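Local coordinates for putative uncharacterized protein (Archaeoglobus fulgidus, PDB 4KPP) that probably exchanges protons for calcium ions across the membrane as a CAX-type antiporter of the sodium/calcium exchanger family, at residues G40-S45 with G217-M222; S45-I50 with E255-I260; E229-T234 with W248-A253; I349-L352 with E358-Y361. All blocks are in the same frame, centred on the assembly; numbering follows the deposited sequence.

Interaction 1 of 4, residues G40-S45 with G217-M222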
loop_
_atom_site.group_PDB
_atom_site.type_symbol
_atom_site.label_atom_id
_atom_site.label_comp_id
_atom_site.label_asym_id
_atom_site.label_seq_id
_atom_site.Cartn_x
_atom_site.Cartn_y
_atom_site.Cartn_z
ATOM N N GLY A 40 -12.688 1.871 12.576
ATOM C CA GLY A 40 -11.822 0.946 11.870
ATOM C C GLY A 40 -12.612 -0.103 11.106
ATOM O O GLY A 40 -12.226 -0.502 10.004
ATOM N N LEU A 41 -13.716 -0.556 11.690
ATOM C CA LEU A 41 -14.590 -1.503 11.010
ATOM C C LEU A 41 -15.151 -0.874 9.735
ATOM O O LEU A 41 -15.196 -1.513 8.684
ATOM C CB LEU A 41 -15.723 -1.959 11.935
ATOM C CG LEU A 41 -16.731 -2.966 11.376
ATOM C CD1 LEU A 41 -16.028 -4.232 10.898
ATOM C CD2 LEU A 41 -17.796 -3.298 12.414
ATOM N N ALA A 42 -15.558 0.388 9.834
ATOM C CA ALA A 42 -16.078 1.123 8.684
ATOM C C ALA A 42 -15.028 1.324 7.590
ATOM O O ALA A 42 -15.339 1.206 6.405
ATOM C CB ALA A 42 -16.667 2.464 9.123
ATOM N N VAL A 43 -13.791 1.626 7.981
ATOM C CA VAL A 43 -12.724 1.857 7.004
ATOM C C VAL A 43 -12.426 0.597 6.202
ATOM O O VAL A 43 -12.411 0.620 4.972
ATOM C CB VAL A 43 -11.417 2.343 7.664
ATOM C CG1 VAL A 43 -10.275 2.316 6.660
ATOM C CG2 VAL A 43 -11.589 3.738 8.224
ATOM N N VAL A 44 -12.190 -0.498 6.912
ATOM C CA VAL A 44 -11.910 -1.784 6.285
ATOM C C VAL A 44 -13.051 -2.207 5.355
ATOM O O VAL A 44 -12.814 -2.665 4.238
ATOM C CB VAL A 44 -11.658 -2.869 7.356
ATOM C CG1 VAL A 44 -11.632 -4.258 6.736
ATOM C CG2 VAL A 44 -10.360 -2.584 8.103
ATOM N N SER A 45 -14.285 -2.033 5.820
ATOM C CA SER A 45 -15.471 -2.381 5.037
ATOM C C SER A 45 -15.554 -1.571 3.748
ATOM O O SER A 45 -15.734 -2.127 2.663
ATOM C CB SER A 45 -16.735 -2.163 5.867
ATOM O OG SER A 45 -16.609 -2.801 7.124
ATOM N N GLY A 217 -15.957 6.065 -0.285
ATOM C CA GLY A 217 -15.046 7.189 -0.168
ATOM C C GLY A 217 -15.501 8.167 0.898
ATOM O O GLY A 217 -14.687 8.682 1.663
ATOM N N PHE A 218 -16.807 8.419 0.948
ATOM C CA PHE A 218 -17.389 9.266 1.984
ATOM C C PHE A 218 -17.163 8.662 3.365
ATOM O O PHE A 218 -16.772 9.360 4.301
ATOM C CB PHE A 218 -18.886 9.462 1.735
ATOM C CG PHE A 218 -19.618 10.111 2.878
ATOM C CD1 PHE A 218 -19.537 11.481 3.082
ATOM C CD2 PHE A 218 -20.401 9.354 3.737
ATOM C CE1 PHE A 218 -20.216 12.080 4.130
ATOM C CE2 PHE A 218 -21.080 9.950 4.787
ATOM C CZ PHE A 218 -20.987 11.313 4.980
ATOM N N THR A 219 -17.407 7.361 3.479
ATOM C CA THR A 219 -17.252 6.652 4.743
ATOM C C THR A 219 -15.824 6.736 5.278
ATOM O O THR A 219 -15.611 7.027 6.454
ATOM C CB THR A 219 -17.666 5.179 4.601
ATOM O OG1 THR A 219 -19.075 5.108 4.362
ATOM C CG2 THR A 219 -17.334 4.402 5.862
ATOM N N ILE A 220 -14.852 6.487 4.409
ATOM C CA ILE A 220 -13.446 6.576 4.790
ATOM C C ILE A 220 -13.084 7.965 5.327
ATOM O O ILE A 220 -12.458 8.086 6.380
ATOM C CB ILE A 220 -12.523 6.198 3.613
ATOM C CG1 ILE A 220 -12.656 4.705 3.306
ATOM C CG2 ILE A 220 -11.078 6.551 3.921
ATOM C CD1 ILE A 220 -11.778 4.226 2.169
ATOM N N LEU A 221 -13.496 9.008 4.611
ATOM C CA LEU A 221 -13.194 10.378 5.019
ATOM C C LEU A 221 -13.873 10.758 6.337
ATOM O O LEU A 221 -13.380 11.615 7.071
ATOM C CB LEU A 221 -13.568 11.371 3.912
ATOM C CG LEU A 221 -12.859 11.165 2.567
ATOM C CD1 LEU A 221 -13.361 12.146 1.514
ATOM C CD2 LEU A 221 -11.346 11.257 2.723
ATOM N N MET A 222 -15.000 10.115 6.634
ATOM C CA MET A 222 -15.724 10.362 7.881
ATOM C C MET A 222 -15.279 9.426 9.001
ATOM O O MET A 222 -15.866 9.422 10.081
ATOM C CB MET A 222 -17.234 10.223 7.666
ATOM C CG MET A 222 -17.819 11.193 6.653
ATOM S SD MET A 222 -17.730 12.913 7.193
ATOM C CE MET A 222 -18.767 12.845 8.651
#
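T219 and I220 of helix 202-221 press against A42 and V43 of helix 32-60, two membrane helices that run here in opposite senses. The backbones come close: the CA atoms of V43 and I220 are 5.3 Å apart, and those of A42 and T219 6.9 Å. A42 and the short T219 suit positions that face the other helix directly; V43 and I220 can be larger because their first side-chain bonds are directed to the flank.

T219 can be followed outward from its backbone. Its CB points toward helix 32-60 and comes up against A46, one turn along from A42. There the side chain forks. The methyl CG2 lies anti to the backbone N (chi1, given by OG1, is -67°) and takes the apolar branch, reaching 3.9 Å from A42 CB, methyl to methyl, and 3.8 Å from A42 O. The other branch, OG1, lies beside the backbone N and gives its hydrogen to F215 O in the preceding turn, so the hydroxyl is satisfied within its own helix. Threonine thus serves as an apolar residue toward its neighbour while its polar branch stays bonded at home. I220 makes the looser second touch, with CG1 4.4 Å from V43 O.

Around this buried seam, helix 76-91 closes one flank through P77, which meets both V43 and I220, and A80, which meets I220. Helix 18-25 closes another, with W20 against A42 and L21 against T219, while F218 and M222 lie beside a bound oleic acid.

Interaction 2 of 4, residues S45-I50 with E255-I260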
loop_
_atom_site.group_PDB
_atom_site.type_symbol
_atom_site.label_atom_id
_atom_site.label_comp_id
_atom_site.label_asym_id
_atom_site.label_seq_id
_atom_site.Cartn_x
_atom_site.Cartn_y
_atom_site.Cartn_z
ATOM N N SER A 45 -14.285 -2.033 5.820
ATOM C CA SER A 45 -15.471 -2.381 5.037
ATOM C C SER A 45 -15.554 -1.571 3.748
ATOM O O SER A 45 -15.734 -2.127 2.663
ATOM C CB SER A 45 -16.735 -2.163 5.867
ATOM O OG SER A 45 -16.609 -2.801 7.124
ATOM N N ALA A 46 -15.413 -0.257 3.878
ATOM C CA ALA A 46 -15.443 0.635 2.727
ATOM C C ALA A 46 -14.333 0.297 1.732
ATOM O O ALA A 46 -14.467 0.549 0.537
ATOM C CB ALA A 46 -15.339 2.087 3.178
ATOM N N SER A 47 -13.245 -0.280 2.232
ATOM C CA SER A 47 -12.125 -0.663 1.378
ATOM C C SER A 47 -12.474 -1.808 0.425
ATOM O O SER A 47 -12.064 -1.796 -0.735
ATOM C CB SER A 47 -10.898 -1.025 2.218
ATOM O OG SER A 47 -9.804 -1.363 1.385
ATOM N N PHE A 48 -13.221 -2.798 0.913
ATOM C CA PHE A 48 -13.660 -3.901 0.061
ATOM C C PHE A 48 -14.650 -3.402 -0.986
ATOM O O PHE A 48 -14.637 -3.854 -2.132
ATOM C CB PHE A 48 -14.308 -5.023 0.881
ATOM C CG PHE A 48 -13.341 -5.817 1.712
ATOM C CD1 PHE A 48 -12.518 -6.767 1.125
ATOM C CD2 PHE A 48 -13.270 -5.633 3.085
ATOM C CE1 PHE A 48 -11.631 -7.504 1.890
ATOM C CE2 PHE A 48 -12.384 -6.367 3.852
ATOM C CZ PHE A 48 -11.565 -7.304 3.253
ATOM N N LEU A 49 -15.512 -2.475 -0.577
ATOM C CA LEU A 49 -16.485 -1.874 -1.483
ATOM C C LEU A 49 -15.768 -1.177 -2.628
ATOM O O LEU A 49 -16.127 -1.352 -3.795
ATOM C CB LEU A 49 -17.382 -0.882 -0.737
ATOM C CG LEU A 49 -18.245 -1.473 0.382
ATOM C CD1 LEU A 49 -18.907 -0.374 1.208
ATOM C CD2 LEU A 49 -19.289 -2.433 -0.180
ATOM N N ILE A 50 -14.746 -0.396 -2.282
ATOM C CA ILE A 50 -13.937 0.308 -3.268
ATOM C C ILE A 50 -13.268 -0.669 -4.230
ATOM O O ILE A 50 -13.266 -0.452 -5.438
ATOM C CB ILE A 50 -12.878 1.205 -2.590
ATOM C CG1 ILE A 50 -13.543 2.460 -2.024
ATOM C CG2 ILE A 50 -11.792 1.602 -3.576
ATOM C CD1 ILE A 50 -12.611 3.362 -1.256
ATOM N N GLU A 255 -3.863 -2.134 5.310
ATOM C CA GLU A 255 -3.321 -3.076 4.335
ATOM C C GLU A 255 -4.012 -4.442 4.390
ATOM O O GLU A 255 -3.805 -5.283 3.514
ATOM C CB GLU A 255 -1.810 -3.242 4.531
ATOM C CG GLU A 255 -1.009 -1.941 4.506
ATOM C CD GLU A 255 -0.866 -1.345 3.114
ATOM O OE1 GLU A 255 -1.102 -0.127 2.970
ATOM O OE2 GLU A 255 -0.507 -2.086 2.172
ATOM N N SER A 256 -4.829 -4.661 5.416
ATOM C CA SER A 256 -5.572 -5.918 5.556
ATOM C C SER A 256 -6.547 -6.255 4.413
ATOM O O SER A 256 -6.545 -7.389 3.928
ATOM C CB SER A 256 -6.297 -5.987 6.906
ATOM O OG SER A 256 -5.371 -6.121 7.968
ATOM N N PRO A 257 -7.400 -5.294 3.997
ATOM C CA PRO A 257 -8.323 -5.623 2.903
ATOM C C PRO A 257 -7.583 -6.012 1.631
ATOM O O PRO A 257 -8.017 -6.913 0.911
ATOM C CB PRO A 257 -9.084 -4.313 2.682
ATOM C CG PRO A 257 -9.033 -3.630 4.005
ATOM C CD PRO A 257 -7.676 -3.953 4.551
ATOM N N GLU A 258 -6.471 -5.333 1.371
ATOM C CA GLU A 258 -5.615 -5.642 0.232
ATOM C C GLU A 258 -5.032 -7.048 0.350
ATOM O O GLU A 258 -4.942 -7.778 -0.637
ATOM C CB GLU A 258 -4.483 -4.622 0.145
ATOM C CG GLU A 258 -3.388 -4.982 -0.838
ATOM C CD GLU A 258 -2.059 -4.374 -0.450
ATOM O OE1 GLU A 258 -1.203 -4.180 -1.337
ATOM O OE2 GLU A 258 -1.871 -4.094 0.751
ATOM N N LEU A 259 -4.635 -7.418 1.564
ATOM C CA LEU A 259 -4.068 -8.737 1.821
ATOM C C LEU A 259 -5.110 -9.838 1.651
ATOM O O LEU A 259 -4.836 -10.870 1.041
ATOM C CB LEU A 259 -3.463 -8.798 3.224
ATOM C CG LEU A 259 -1.940 -8.693 3.319
ATOM C CD1 LEU A 259 -1.290 -9.862 2.595
ATOM C CD2 LEU A 259 -1.437 -7.367 2.762
ATOM N N ILE A 260 -6.302 -9.611 2.192
ATOM C CA ILE A 260 -7.395 -10.574 2.093
ATOM C C ILE A 260 -7.766 -10.884 0.639
ATOM O O ILE A 260 -7.992 -12.041 0.281
ATOM C CB ILE A 260 -8.641 -10.081 2.860
ATOM C CG1 ILE A 260 -8.349 -10.030 4.360
ATOM C CG2 ILE A 260 -9.837 -10.983 2.591
ATOM C CD1 ILE A 260 -9.477 -9.433 5.180
#
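A proline-kinked transmembrane helix leans here on its neighbour: P257 of helix 242-267, whose ring nitrogen cannot bond to the preceding turn, packs against S47 and F48 of helix 32-60. The axes of the two short segments approach to 9.1 Å and cross at -47°. Proline suits the spot because its ring offers a compact apolar surface. Its CB lies over one face of the F48 ring, 4.1 Å from the centroid and only 15° off the normal, a CH-pi contact somewhat offset toward the rim. The same CB touches S47 OG at 3.3 Å; with that hydroxyl anti to the backbone N (chi1 -178°), serine extends across to the proline without the bulk of a larger residue. I260, one turn beyond P257, meets the phenyl group differently: its CD1 sits at the ring edge, in plane, 3.6 Å from F48 CZ. Face and edge of one ring thus engage successive turns of the partner helix. With an alanine at F48, P257 CB and I260 CD1 would probably lose the ring they rest on, leaving a gap between the helices. E255 and E258 lie on another side of their helix, where E255 OE2 is hydrogen-bonded to Q285 NE2 and E258 OE1 to S281 OG. I13 of helix 4-14 also touches F48, while P77 of helix 76-91 packs on S47, and helix 202-221 covers I50 and A46.

Interaction 3 of 4, residues E229-T234 with W248-A253; sequences EGLLET and WIAPLA
The two short segments are steeply inclined to each other and come nearest at L231 and A250, whose CA atoms are 7.7 Å apart. They belong to a helical hairpin: helix 224-237 ends in a short turn, and helix 242-267 then turns back at a slant across it, kinked at P251, whose nitrogen has no hydrogen to give to the turn before.

L231 carries the contact by dividing its two methyls between consecutive residues of the returning helix. CD1 reaches 3.6 Å from A250 CB and also lies near the CA of that residue. CD2 turns instead to I249, meeting its CG2 at 3.7 Å, and the two branched side chains meet at an angle. The branch of I249 is well placed for this, since CG2 lies anti to the backbone N while CG1 takes the position beside it (chi1 -59°). A leucine suits the first helix because its forked end spans two neighbours at once; an alanine suits the second because its single methyl allows L231 to approach the main chain closely. I249 lies on the surface, whereas L231 and A250 are buried. L231 is further enclosed by T36 of helix 32-60 and A245, and A250 by N103 of helix 96-127.

One turn on from L231's neighbour G230, T234 ties its own helix together. G230 O accepts both T234 N and T234 OG1, which come from opposite faces of the carbonyl plane; the hydroxyl, 2.9 Å from G230 O, stands 37° out of that plane.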
loop_
_atom_site.group_PDB
_atom_site.type_symbol
_atom_site.label_atom_id
_atom_site.label_comp_id
_atom_site.label_asym_id
_atom_site.label_seq_id
_atom_site.Cartn_x
_atom_site.Cartn_y
_atom_site.Cartn_z
ATOM N N GLU A 229 -7.187 9.113 15.827
ATOM C CA GLU A 229 -7.181 9.675 17.171
ATOM C C GLU A 229 -7.604 8.636 18.200
ATOM O O GLU A 229 -7.162 8.678 19.348
ATOM C CB GLU A 229 -8.086 10.907 17.257
ATOM C CG GLU A 229 -7.647 12.071 16.375
ATOM C CD GLU A 229 -6.262 12.603 16.725
ATOM O OE1 GLU A 229 -5.814 12.419 17.876
ATOM O OE2 GLU A 229 -5.619 13.210 15.840
ATOM N N GLY A 230 -8.466 7.712 17.787
ATOM C CA GLY A 230 -8.877 6.620 18.647
ATOM C C GLY A 230 -7.697 5.726 18.974
ATOM O O GLY A 230 -7.502 5.334 20.127
ATOM N N LEU A 231 -6.910 5.402 17.952
ATOM C CA LEU A 231 -5.696 4.613 18.130
ATOM C C LEU A 231 -4.729 5.299 19.082
ATOM O O LEU A 231 -4.248 4.685 20.032
ATOM C CB LEU A 231 -5.003 4.382 16.787
ATOM C CG LEU A 231 -5.032 2.959 16.232
ATOM C CD1 LEU A 231 -4.249 2.885 14.932
ATOM C CD2 LEU A 231 -4.490 1.965 17.249
ATOM N N LEU A 232 -4.450 6.574 18.819
ATOM C CA LEU A 232 -3.534 7.353 19.650
ATOM C C LEU A 232 -4.008 7.440 21.094
ATOM O O LEU A 232 -3.204 7.358 22.020
ATOM C CB LEU A 232 -3.339 8.762 19.081
ATOM C CG LEU A 232 -2.517 8.893 17.797
ATOM C CD1 LEU A 232 -2.473 10.342 17.331
ATOM C CD2 LEU A 232 -1.112 8.351 18.009
ATOM N N GLU A 233 -5.314 7.605 21.278
ATOM C CA GLU A 233 -5.892 7.681 22.613
ATOM C C GLU A 233 -5.769 6.348 23.341
ATOM O O GLU A 233 -5.345 6.300 24.495
ATOM C CB GLU A 233 -7.357 8.107 22.538
ATOM C CG GLU A 233 -7.633 9.494 23.090
ATOM C CD GLU A 233 -7.505 9.561 24.597
ATOM O OE1 GLU A 233 -6.363 9.606 25.103
ATOM O OE2 GLU A 233 -8.553 9.572 25.275
ATOM N N THR A 234 -6.141 5.271 22.656
ATOM C CA THR A 234 -6.058 3.927 23.215
ATOM C C THR A 234 -4.641 3.595 23.678
ATOM O O THR A 234 -4.447 3.051 24.766
ATOM C CB THR A 234 -6.537 2.863 22.194
ATOM O OG1 THR A 234 -7.931 3.053 21.924
ATOM C CG2 THR A 234 -6.327 1.461 22.732
ATOM N N TRP A 248 2.664 0.399 13.145
ATOM C CA TRP A 248 2.353 -1.015 12.943
ATOM C C TRP A 248 0.866 -1.364 12.971
ATOM O O TRP A 248 0.399 -2.157 12.153
ATOM C CB TRP A 248 3.131 -1.889 13.932
ATOM C CG TRP A 248 4.607 -1.631 13.907
ATOM C CD1 TRP A 248 5.387 -1.239 14.955
ATOM C CD2 TRP A 248 5.481 -1.731 12.773
ATOM N NE1 TRP A 248 6.689 -1.098 14.550
ATOM C CE2 TRP A 248 6.775 -1.394 13.215
ATOM C CE3 TRP A 248 5.297 -2.079 11.432
ATOM C CZ2 TRP A 248 7.880 -1.392 12.362
ATOM C CZ3 TRP A 248 6.396 -2.077 10.586
ATOM C CH2 TRP A 248 7.670 -1.737 11.054
ATOM N N ILE A 249 0.125 -0.780 13.906
ATOM C CA ILE A 249 -1.291 -1.107 14.032
ATOM C C ILE A 249 -2.136 -0.430 12.959
ATOM O O ILE A 249 -2.957 -1.077 12.313
ATOM C CB ILE A 249 -1.842 -0.771 15.430
ATOM C CG1 ILE A 249 -1.072 -1.546 16.500
ATOM C CG2 ILE A 249 -3.322 -1.111 15.515
ATOM C CD1 ILE A 249 -1.565 -1.290 17.908
ATOM N N ALA A 250 -1.927 0.869 12.763
ATOM C CA ALA A 250 -2.685 1.620 11.762
ATOM C C ALA A 250 -2.544 1.089 10.324
ATOM O O ALA A 250 -3.547 0.953 9.627
ATOM C CB ALA A 250 -2.367 3.122 11.835
ATOM N N PRO A 251 -1.311 0.795 9.870
ATOM C CA PRO A 251 -1.232 0.245 8.511
ATOM C C PRO A 251 -1.823 -1.159 8.411
ATOM O O PRO A 251 -2.296 -1.545 7.340
ATOM C CB PRO A 251 0.276 0.196 8.239
ATOM C CG PRO A 251 0.856 1.202 9.147
ATOM C CD PRO A 251 0.026 1.130 10.391
ATOM N N LEU A 252 -1.796 -1.908 9.510
ATOM C CA LEU A 252 -2.349 -3.256 9.523
ATOM C C LEU A 252 -3.827 -3.206 9.161
ATOM O O LEU A 252 -4.324 -4.047 8.416
ATOM C CB LEU A 252 -2.161 -3.908 10.894
ATOM C CG LEU A 252 -2.259 -5.435 10.915
ATOM C CD1 LEU A 252 -1.066 -6.065 10.206
ATOM C CD2 LEU A 252 -2.384 -5.959 12.338
ATOM N N ALA A 253 -4.521 -2.198 9.676
ATOM C CA ALA A 253 -5.934 -2.016 9.378
ATOM C C ALA A 253 -6.151 -1.489 7.961
ATOM O O ALA A 253 -7.226 -1.657 7.384
ATOM C CB ALA A 253 -6.571 -1.082 10.395
#

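Interaction 4 of 4, residues I349-L352 with E358-Y361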
loop_
_atom_site.group_PDB
_atom_site.type_symbol
_atom_site.label_atom_id
_atom_site.label_comp_id
_atom_site.label_asym_id
_atom_site.label_seq_id
_atom_site.Cartn_x
_atom_site.Cartn_y
_atom_site.Cartn_z
ATOM N N ILE A 349 10.606 -9.002 11.120
ATOM C CA ILE A 349 10.158 -9.212 12.496
ATOM C C ILE A 349 11.278 -9.096 13.528
ATOM O O ILE A 349 11.030 -8.739 14.677
ATOM C CB ILE A 349 9.415 -10.562 12.670
ATOM C CG1 ILE A 349 10.259 -11.725 12.139
ATOM C CG2 ILE A 349 8.056 -10.513 11.983
ATOM C CD1 ILE A 349 11.054 -12.457 13.204
ATOM N N VAL A 350 12.505 -9.399 13.117
ATOM C CA VAL A 350 13.654 -9.257 14.006
ATOM C C VAL A 350 13.820 -7.801 14.433
ATOM O O VAL A 350 14.058 -7.512 15.607
ATOM C CB VAL A 350 14.956 -9.779 13.353
ATOM C CG1 VAL A 350 16.177 -9.187 14.035
ATOM C CG2 VAL A 350 15.001 -11.300 13.400
ATOM N N GLN A 351 13.667 -6.888 13.476
ATOM C CA GLN A 351 13.785 -5.459 13.745
ATOM C C GLN A 351 12.652 -4.993 14.646
ATOM O O GLN A 351 12.820 -4.089 15.467
ATOM C CB GLN A 351 13.774 -4.663 12.435
ATOM C CG GLN A 351 14.107 -3.181 12.593
ATOM C CD GLN A 351 12.874 -2.302 12.716
ATOM O OE1 GLN A 351 11.904 -2.459 11.971
ATOM N NE2 GLN A 351 12.908 -1.368 13.659
ATOM N N LEU A 352 11.498 -5.631 14.487
ATOM C CA LEU A 352 10.309 -5.282 15.249
ATOM C C LEU A 352 10.370 -5.856 16.663
ATOM O O LEU A 352 9.890 -5.239 17.613
ATOM C CB LEU A 352 9.062 -5.779 14.517
ATOM C CG LEU A 352 7.705 -5.472 15.145
ATOM C CD1 LEU A 352 7.621 -4.009 15.534
ATOM C CD2 LEU A 352 6.588 -5.837 14.182
ATOM N N GLU A 358 20.659 0.687 17.200
ATOM C CA GLU A 358 21.676 -0.272 16.790
ATOM C C GLU A 358 21.117 -1.263 15.778
ATOM O O GLU A 358 21.747 -1.543 14.759
ATOM C CB GLU A 358 22.231 -1.027 18.002
ATOM C CG GLU A 358 22.794 -0.139 19.107
ATOM C CD GLU A 358 21.738 0.310 20.106
ATOM O OE1 GLU A 358 20.542 0.025 19.892
ATOM O OE2 GLU A 358 22.108 0.948 21.113
ATOM N N VAL A 359 19.927 -1.785 16.063
ATOM C CA VAL A 359 19.294 -2.778 15.202
ATOM C C VAL A 359 18.850 -2.194 13.860
ATOM O O VAL A 359 18.971 -2.846 12.825
ATOM C CB VAL A 359 18.109 -3.458 15.912
ATOM C CG1 VAL A 359 17.425 -4.449 14.985
ATOM C CG2 VAL A 359 18.597 -4.161 17.168
ATOM N N ARG A 360 18.354 -0.963 13.877
ATOM C CA ARG A 360 17.939 -0.296 12.646
ATOM C C ARG A 360 19.107 -0.182 11.671
ATOM O O ARG A 360 18.948 -0.409 10.469
ATOM C CB ARG A 360 17.355 1.090 12.942
ATOM C CG ARG A 360 16.159 1.079 13.882
ATOM C CD ARG A 360 15.564 2.476 14.045
ATOM N NE ARG A 360 14.684 2.568 15.208
ATOM C CZ ARG A 360 14.964 3.261 16.307
ATOM N NH1 ARG A 360 16.099 3.940 16.396
ATOM N NH2 ARG A 360 14.103 3.287 17.315
ATOM N N TYR A 361 20.282 0.159 12.190
ATOM C CA TYR A 361 21.471 0.263 11.350
ATOM C C TYR A 361 22.004 -1.102 10.923
ATOM O O TYR A 361 22.451 -1.273 9.787
ATOM C CB TYR A 361 22.567 1.073 12.046
ATOM C CG TYR A 361 22.394 2.570 11.909
ATOM C CD1 TYR A 361 22.791 3.232 10.754
ATOM C CD2 TYR A 361 21.838 3.323 12.935
ATOM C CE1 TYR A 361 22.639 4.602 10.623
ATOM C CE2 TYR A 361 21.681 4.694 12.814
ATOM C CZ TYR A 361 22.083 5.327 11.656
ATOM O OH TYR A 361 21.927 6.688 11.530
#
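V359 and Q351 meet across a tight helical hairpin, in which helix 338-353 turns within a few residues into helix 357-377. Their CA atoms, 6.3 Å apart, mark the nearest approach of the two backbones. The methyl CG1 of V359, anti to the backbone N (chi1 178°), is directed at the first helix and lies 4.0 Å from Q351 CA and 4.3 Å from Q351 CG. Valine fits here: its short branch sets a methyl against the backbone and CG of Q351 and needs no polar partner.

Q351 adds a second, looser touch. Its chain bends at chi2 (-95°), carrying the amide across so that NE2 comes 4.1 Å from R360 CG. This is packing against the aliphatic stem of the arginine; the amide and guanidinium planes are turned 53° apart, and the two side chains do not bond to each other. Glutamine suits the place because its CG can lie against V359 while its buried amide still finds a polar partner: OE1 accepts from NH2 of R109, on helix 96-127.

Further out, helix 311-331 meets both Q351 and R360. L319 packs on Q351, and R360, extended from CG to NE, reaches past the interface to acidic residues of that helix. Its NH1 forms a salt bridge with OE1 of E315, while its NE makes only a long, weak ion pair with OE1 of E316.

In the fold
Along the chain, interactions 1 and 2 interlock, interaction 3 is nested inside the loop that interaction 2 closes, and interaction 4 follows all of them. Helix 32-60 is common to interactions 1 and 2, whose centres are about 10 Å apart and which share S45; helix 242-267 is common to interactions 2 and 3, whose centres are about 16 Å apart. The first two thus join helices from the two sodium/calcium exchanger regions of the chain, whereas interaction 3 is a local hairpin. Interaction 4, another hairpin, lies about 33 Å from interaction 1, centre to centre, but touches interaction 3 through W248 and L352. All four are helix packing, away from the bound calcium ion.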